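Local atomic coordinates of AlyGC (Glaciecola chathamensis, PDB entry 5GKD), a protein that probably acts as an alginate lyase of polysaccharide lyase family 6, cleaving the uronic acid polysaccharide alginate by elimination. Residues N668-N673 with I681-T686; P705-L710 with T718-N723. All blocks are in the same frame, centred on the assembly; numbering follows the deposited sequence.

Contact 1: residues N668-N673 with I681-T686; sequences NKMTTN and IIFELT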
loop_
_atom_site.group_PDB
_atom_site.type_symbol
_atom_site.label_atom_id
_atom_site.label_comp_id
_atom_site.label_asym_id
_atom_site.label_seq_id
_atom_site.Cartn_x
_atom_site.Cartn_y
_atom_site.Cartn_z
ATOM N N ASN A 668 1.103 7.475 27.295
ATOM C CA ASN A 668 0.652 6.121 27.588
ATOM C C ASN A 668 0.054 6.089 28.982
ATOM O O ASN A 668 0.725 6.459 29.951
ATOM C CB ASN A 668 1.804 5.126 27.491
ATOM C CG ASN A 668 2.516 5.195 26.165
ATOM O OD1 ASN A 668 1.998 4.731 25.163
ATOM N ND2 ASN A 668 3.712 5.765 26.153
ATOM N N LYS A 669 -1.196 5.644 29.088
ATOM C CA LYS A 669 -1.893 5.566 30.371
ATOM C C LYS A 669 -2.646 4.242 30.442
ATOM O O LYS A 669 -3.636 4.055 29.729
ATOM C CB LYS A 669 -2.839 6.754 30.547
ATOM C CG LYS A 669 -3.684 6.727 31.823
ATOM C CD LYS A 669 -4.503 8.026 31.981
ATOM C CE LYS A 669 -5.734 7.820 32.871
ATOM N NZ LYS A 669 -6.955 8.538 32.340
ATOM N N MET A 670 -2.187 3.327 31.295
ATOM C CA MET A 670 -2.859 2.049 31.522
ATOM C C MET A 670 -3.218 1.930 32.996
ATOM O O MET A 670 -2.329 1.851 33.849
ATOM C CB MET A 670 -1.987 0.868 31.096
ATOM C CG MET A 670 -2.137 0.409 29.639
ATOM S SD MET A 670 -1.460 1.557 28.434
ATOM C CE MET A 670 0.072 1.943 29.178
ATOM N N THR A 671 -4.514 1.858 33.287
ATOM C CA THR A 671 -5.037 2.087 34.627
ATOM C C THR A 671 -6.155 1.098 34.927
ATOM O O THR A 671 -7.070 0.938 34.120
ATOM C CB THR A 671 -5.536 3.542 34.730
ATOM O OG1 THR A 671 -4.521 4.362 35.314
ATOM C CG2 THR A 671 -6.828 3.672 35.494
ATOM N N THR A 672 -6.059 0.404 36.060
ATOM C CA THR A 672 -7.176 -0.365 36.603
ATOM C C THR A 672 -7.615 -1.480 35.649
ATOM O O THR A 672 -8.803 -1.785 35.522
ATOM C CB THR A 672 -8.357 0.557 36.942
ATOM O OG1 THR A 672 -7.861 1.740 37.568
ATOM C CG2 THR A 672 -9.320 -0.103 37.907
ATOM N N ASN A 673 -6.661 -2.095 34.969
ATOM C CA ASN A 673 -6.960 -3.216 34.095
ATOM C C ASN A 673 -6.616 -4.524 34.798
ATOM O O ASN A 673 -5.883 -4.548 35.780
ATOM C CB ASN A 673 -6.175 -3.137 32.778
ATOM C CG ASN A 673 -6.353 -1.810 32.051
ATOM O OD1 ASN A 673 -7.377 -1.567 31.428
ATOM N ND2 ASN A 673 -5.329 -0.959 32.110
ATOM N N ILE A 681 2.799 -6.383 28.547
ATOM C CA ILE A 681 2.841 -5.068 27.920
ATOM C C ILE A 681 4.293 -4.733 27.606
ATOM O O ILE A 681 5.179 -4.974 28.430
ATOM C CB ILE A 681 2.232 -4.014 28.863
ATOM C CG1 ILE A 681 0.760 -4.299 29.125
ATOM C CG2 ILE A 681 2.438 -2.608 28.320
ATOM C CD1 ILE A 681 0.218 -3.464 30.277
ATOM N N ILE A 682 4.565 -4.183 26.422
ATOM C CA ILE A 682 5.941 -3.861 26.052
ATOM C C ILE A 682 6.001 -2.436 25.532
ATOM O O ILE A 682 5.328 -2.098 24.551
ATOM C CB ILE A 682 6.524 -4.825 25.007
ATOM C CG1 ILE A 682 6.526 -6.263 25.526
ATOM C CG2 ILE A 682 7.955 -4.405 24.669
ATOM C CD1 ILE A 682 7.227 -7.245 24.612
ATOM N N PHE A 683 6.816 -1.610 26.182
ATOM C CA PHE A 683 7.085 -0.253 25.747
ATOM C C PHE A 683 8.431 -0.207 25.044
ATOM O O PHE A 683 9.413 -0.785 25.525
ATOM C CB PHE A 683 7.076 0.725 26.926
ATOM C CG PHE A 683 5.741 0.853 27.579
ATOM C CD1 PHE A 683 4.764 1.645 27.022
ATOM C CD2 PHE A 683 5.457 0.167 28.743
ATOM C CE1 PHE A 683 3.519 1.749 27.615
ATOM C CE2 PHE A 683 4.221 0.266 29.338
ATOM C CZ PHE A 683 3.251 1.057 28.774
ATOM N N GLU A 684 8.459 0.454 23.898
ATOM C CA GLU A 684 9.681 0.794 23.190
ATOM C C GLU A 684 9.668 2.323 23.050
ATOM O O GLU A 684 9.175 2.885 22.070
ATOM C CB GLU A 684 9.758 0.024 21.840
ATOM C CG GLU A 684 9.802 -1.506 22.021
ATOM C CD GLU A 684 9.994 -2.294 20.730
ATOM O OE1 GLU A 684 9.693 -1.754 19.648
ATOM O OE2 GLU A 684 10.445 -3.465 20.797
ATOM N N LEU A 685 10.152 2.997 24.063
ATOM C CA LEU A 685 10.177 4.434 24.119
ATOM C C LEU A 685 11.228 5.064 23.230
ATOM O O LEU A 685 12.326 4.623 23.219
ATOM C CB LEU A 685 10.354 4.879 25.557
ATOM C CG LEU A 685 9.295 4.380 26.503
ATOM C CD1 LEU A 685 9.716 4.536 27.931
ATOM C CD2 LEU A 685 7.930 4.985 26.239
ATOM N N THR A 686 10.855 6.090 22.478
ATOM C CA THR A 686 11.761 6.791 21.581
ATOM C C THR A 686 12.073 8.202 22.073
ATOM O O THR A 686 11.976 8.475 23.216
ATOM C CB THR A 686 11.182 6.898 20.161
ATOM O OG1 THR A 686 10.016 7.691 20.186
ATOM C CG2 THR A 686 10.850 5.551 19.601
#
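Met670 and Asn668 meet Phe683 inside the C-terminal parallel beta-helix, in a buried, mostly apolar packing contact between two walls of a single coil. Strands 668-671 and 681-685 belong to different sheets. Their axes come no closer than 11.1 Å and run nearly antiparallel, with 162° between them, so the gap is spanned by side chains and no hydrogen bond crosses it. Phe683 carries the contact from its side. Its ring meets the methyl end of Met670 edge-on: CE lies in the ring plane, 3.3 Å from Phe683 CZ, a tight approach for two carbons. The methionine chain, bent at chi2 and chi3, brings only its terminal methyl against the ring. Asn668 takes the adjacent corner of the same ring. Its CB comes obliquely to within 3.8 Å of Phe683 CE1, and the amide plane stands 63° from the ring plane as the two side chains slide past each other. The outer end of the amide reaches toward Leu685, where Asn668 ND2 is 4.3 Å from Leu685 CD2. The coils on either side complete the packing: Met670 touches Met640 and Val694, and Phe683 touches Leu662 and Thr692. Past the strand, Asn673 bonds through its amide to Asn643 and Asn697, an asparagine stack running from coil to coil at a turn, a familiar feature of parallel beta-helices. The chemistry divides neatly at Asn668: it gives the phenylalanine its aliphatic carbon and amide flank, while OD1 bonds to Thr665 OG1 and ND2 to Thr692 OG1, so a buried amide sits against an aromatic ring with its polar needs met and its rotation fixed.

Contact 2: residues P705-L710 with T718-N723; sequences PVVRDL and TTISGN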
loop_
_atom_site.group_PDB
_atom_site.type_symbol
_atom_site.label_atom_id
_atom_site.label_comp_id
_atom_site.label_asym_id
_atom_site.label_seq_id
_atom_site.Cartn_x
_atom_site.Cartn_y
_atom_site.Cartn_z
ATOM N N PRO A 705 5.126 -5.406 33.035
ATOM C CA PRO A 705 5.420 -4.638 31.815
ATOM C C PRO A 705 6.912 -4.581 31.508
ATOM O O PRO A 705 7.746 -4.439 32.401
ATOM C CB PRO A 705 4.852 -3.253 32.141
ATOM C CG PRO A 705 3.703 -3.548 33.058
ATOM C CD PRO A 705 4.167 -4.703 33.909
ATOM N N VAL A 706 7.247 -4.725 30.229
ATOM C CA VAL A 706 8.628 -4.654 29.755
ATOM C C VAL A 706 8.884 -3.259 29.209
ATOM O O VAL A 706 8.129 -2.779 28.356
ATOM C CB VAL A 706 8.904 -5.705 28.668
ATOM C CG1 VAL A 706 10.302 -5.510 28.103
ATOM C CG2 VAL A 706 8.723 -7.113 29.210
ATOM N N VAL A 707 9.951 -2.613 29.673
ATOM C CA VAL A 707 10.375 -1.324 29.137
ATOM C C VAL A 707 11.715 -1.505 28.439
ATOM O O VAL A 707 12.708 -1.902 29.060
ATOM C CB VAL A 707 10.463 -0.241 30.222
ATOM C CG1 VAL A 707 11.031 1.037 29.634
ATOM C CG2 VAL A 707 9.097 0.035 30.782
ATOM N N ARG A 708 11.731 -1.233 27.147
ATOM C CA ARG A 708 12.944 -1.152 26.348
ATOM C C ARG A 708 13.135 0.323 26.005
ATOM O O ARG A 708 12.311 0.917 25.300
ATOM C CB ARG A 708 12.821 -2.018 25.093
ATOM C CG ARG A 708 12.305 -3.435 25.361
ATOM C CD ARG A 708 11.906 -4.170 24.065
ATOM N NE ARG A 708 11.566 -5.568 24.326
ATOM C CZ ARG A 708 10.878 -6.360 23.507
ATOM N NH1 ARG A 708 10.427 -5.906 22.345
ATOM N NH2 ARG A 708 10.626 -7.613 23.864
ATOM N N ASP A 709 14.189 0.945 26.494
ATOM C CA ASP A 709 14.414 2.341 26.164
ATOM C C ASP A 709 15.406 2.368 25.049
ATOM O O ASP A 709 16.507 1.889 25.178
ATOM C CB ASP A 709 14.860 3.197 27.337
ATOM C CG ASP A 709 14.619 4.699 27.096
ATOM O OD1 ASP A 709 14.959 5.196 26.033
ATOM O OD2 ASP A 709 14.119 5.404 27.971
ATOM N N LEU A 710 14.984 2.901 23.923
ATOM C CA LEU A 710 15.828 2.938 22.767
ATOM C C LEU A 710 16.707 4.136 22.777
ATOM O O LEU A 710 17.472 4.334 21.880
ATOM C CB LEU A 710 14.985 2.933 21.498
ATOM C CG LEU A 710 14.144 1.691 21.242
ATOM C CD1 LEU A 710 13.515 1.752 19.878
ATOM C CD2 LEU A 710 14.862 0.369 21.477
ATOM N N THR A 718 8.582 7.751 33.114
ATOM C CA THR A 718 7.908 6.459 33.099
ATOM C C THR A 718 7.603 6.058 34.536
ATOM O O THR A 718 8.523 5.794 35.319
ATOM C CB THR A 718 8.777 5.414 32.410
ATOM O OG1 THR A 718 9.144 5.896 31.117
ATOM C CG2 THR A 718 8.044 4.086 32.271
ATOM N N THR A 719 6.320 6.018 34.869
ATOM C CA THR A 719 5.824 5.636 36.185
ATOM C C THR A 719 5.078 4.316 36.042
ATOM O O THR A 719 3.987 4.278 35.468
ATOM C CB THR A 719 4.900 6.714 36.750
ATOM O OG1 THR A 719 5.645 7.900 37.013
ATOM C CG2 THR A 719 4.218 6.247 38.041
ATOM N N ILE A 720 5.658 3.236 36.558
ATOM C CA ILE A 720 5.033 1.918 36.535
ATOM C C ILE A 720 5.064 1.404 37.969
ATOM O O ILE A 720 6.101 0.931 38.446
ATOM C CB ILE A 720 5.728 0.949 35.573
ATOM C CG1 ILE A 720 5.547 1.415 34.124
ATOM C CG2 ILE A 720 5.156 -0.449 35.724
ATOM C CD1 ILE A 720 6.392 0.657 33.111
ATOM N N SER A 721 3.940 1.518 38.671
ATOM C CA SER A 721 3.904 1.145 40.078
ATOM C C SER A 721 2.461 0.979 40.520
ATOM O O SER A 721 1.521 1.361 39.820
ATOM C CB SER A 721 4.598 2.195 40.938
ATOM O OG SER A 721 3.877 3.408 40.854
ATOM N N GLY A 722 2.300 0.439 41.723
ATOM C CA GLY A 722 0.971 0.244 42.264
ATOM C C GLY A 722 0.218 -0.870 41.590
ATOM O O GLY A 722 -1.015 -0.862 41.582
ATOM N N ASN A 723 0.934 -1.835 41.031
ATOM C CA ASN A 723 0.339 -2.962 40.333
ATOM C C ASN A 723 0.542 -4.240 41.137
ATOM O O ASN A 723 1.593 -4.439 41.753
ATOM C CB ASN A 723 0.949 -3.132 38.940
ATOM C CG ASN A 723 0.720 -1.923 38.062
ATOM O OD1 ASN A 723 -0.413 -1.493 37.859
ATOM N ND2 ASN A 723 1.797 -1.350 37.568
#
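Val707 and Pro705 pack on Ile720 in a small apolar contact across the last coil of the C-terminal beta-helix. The centre is Ile720 CD1, which lies 3.6 Å from Val707 CG2. Ile720 puts CG1 beside its backbone N and anti to the carbonyl carbon (chi1 -67°), and from there the chain runs on extended, carrying CD1 out across the gap; the other branch, CG2, is anti to the backbone N. Val707 answers with one methyl. At chi1 175° its CG1 is anti to the backbone N, which leaves CG2 anti to the carbonyl carbon as the branch facing Ile720. The two side chains slide past each other in opposite directions, meeting methyl to methyl alongside. Pro705 adds a looser touch from the residue just before the strand: its CB is 4.3 Å from Ile720 CD1, so the isoleucine methyl is shared between the proline ring and the valine. Val707 CG2 has a second, equally light neighbour in Thr718, whose CG2 methyl is 4.4 Å away. No hydrogen bond joins the two segments, and Val707 remains exposed, as suits the last coil of a solenoid. Strand 706-709 is the outermost strand of its sheet within the chain and is hydrogen-bonded through its backbone to 681-685, on whose Leu685 both Val707 and Thr718 rest. Strand 717-721 lies against 691-700 of the preceding coil, where Ile720 packs on Val694, while Phe699 of that same strand takes Pro705 and Asn723; no helix takes part.

Overall arrangement
Contacts 1 and 2 follow one another along the chain and stack as successive levels of the C-terminal beta-helix, their centres about 7 Å apart. Strands 681-685 and 706-709 are parallel neighbours in one sheet: Ile681 O lies 2.8 Å from Val706 N, and Phe683 N lies 2.8 Å from Val706 O, both probable hydrogen bonds. Side chains join the levels too, with Leu685 CD1 3.5 Å from Thr718 OG1 and a salt bridge between Glu684 and Arg708. All the touching residues of contact 1 are buried, whereas contact 2 lies at the surface, at the end of the coil stack. The calcium and carbonate ions are bound by residues of the N-terminal beta-helix, including Glu214, and neither contact supplies a ligand.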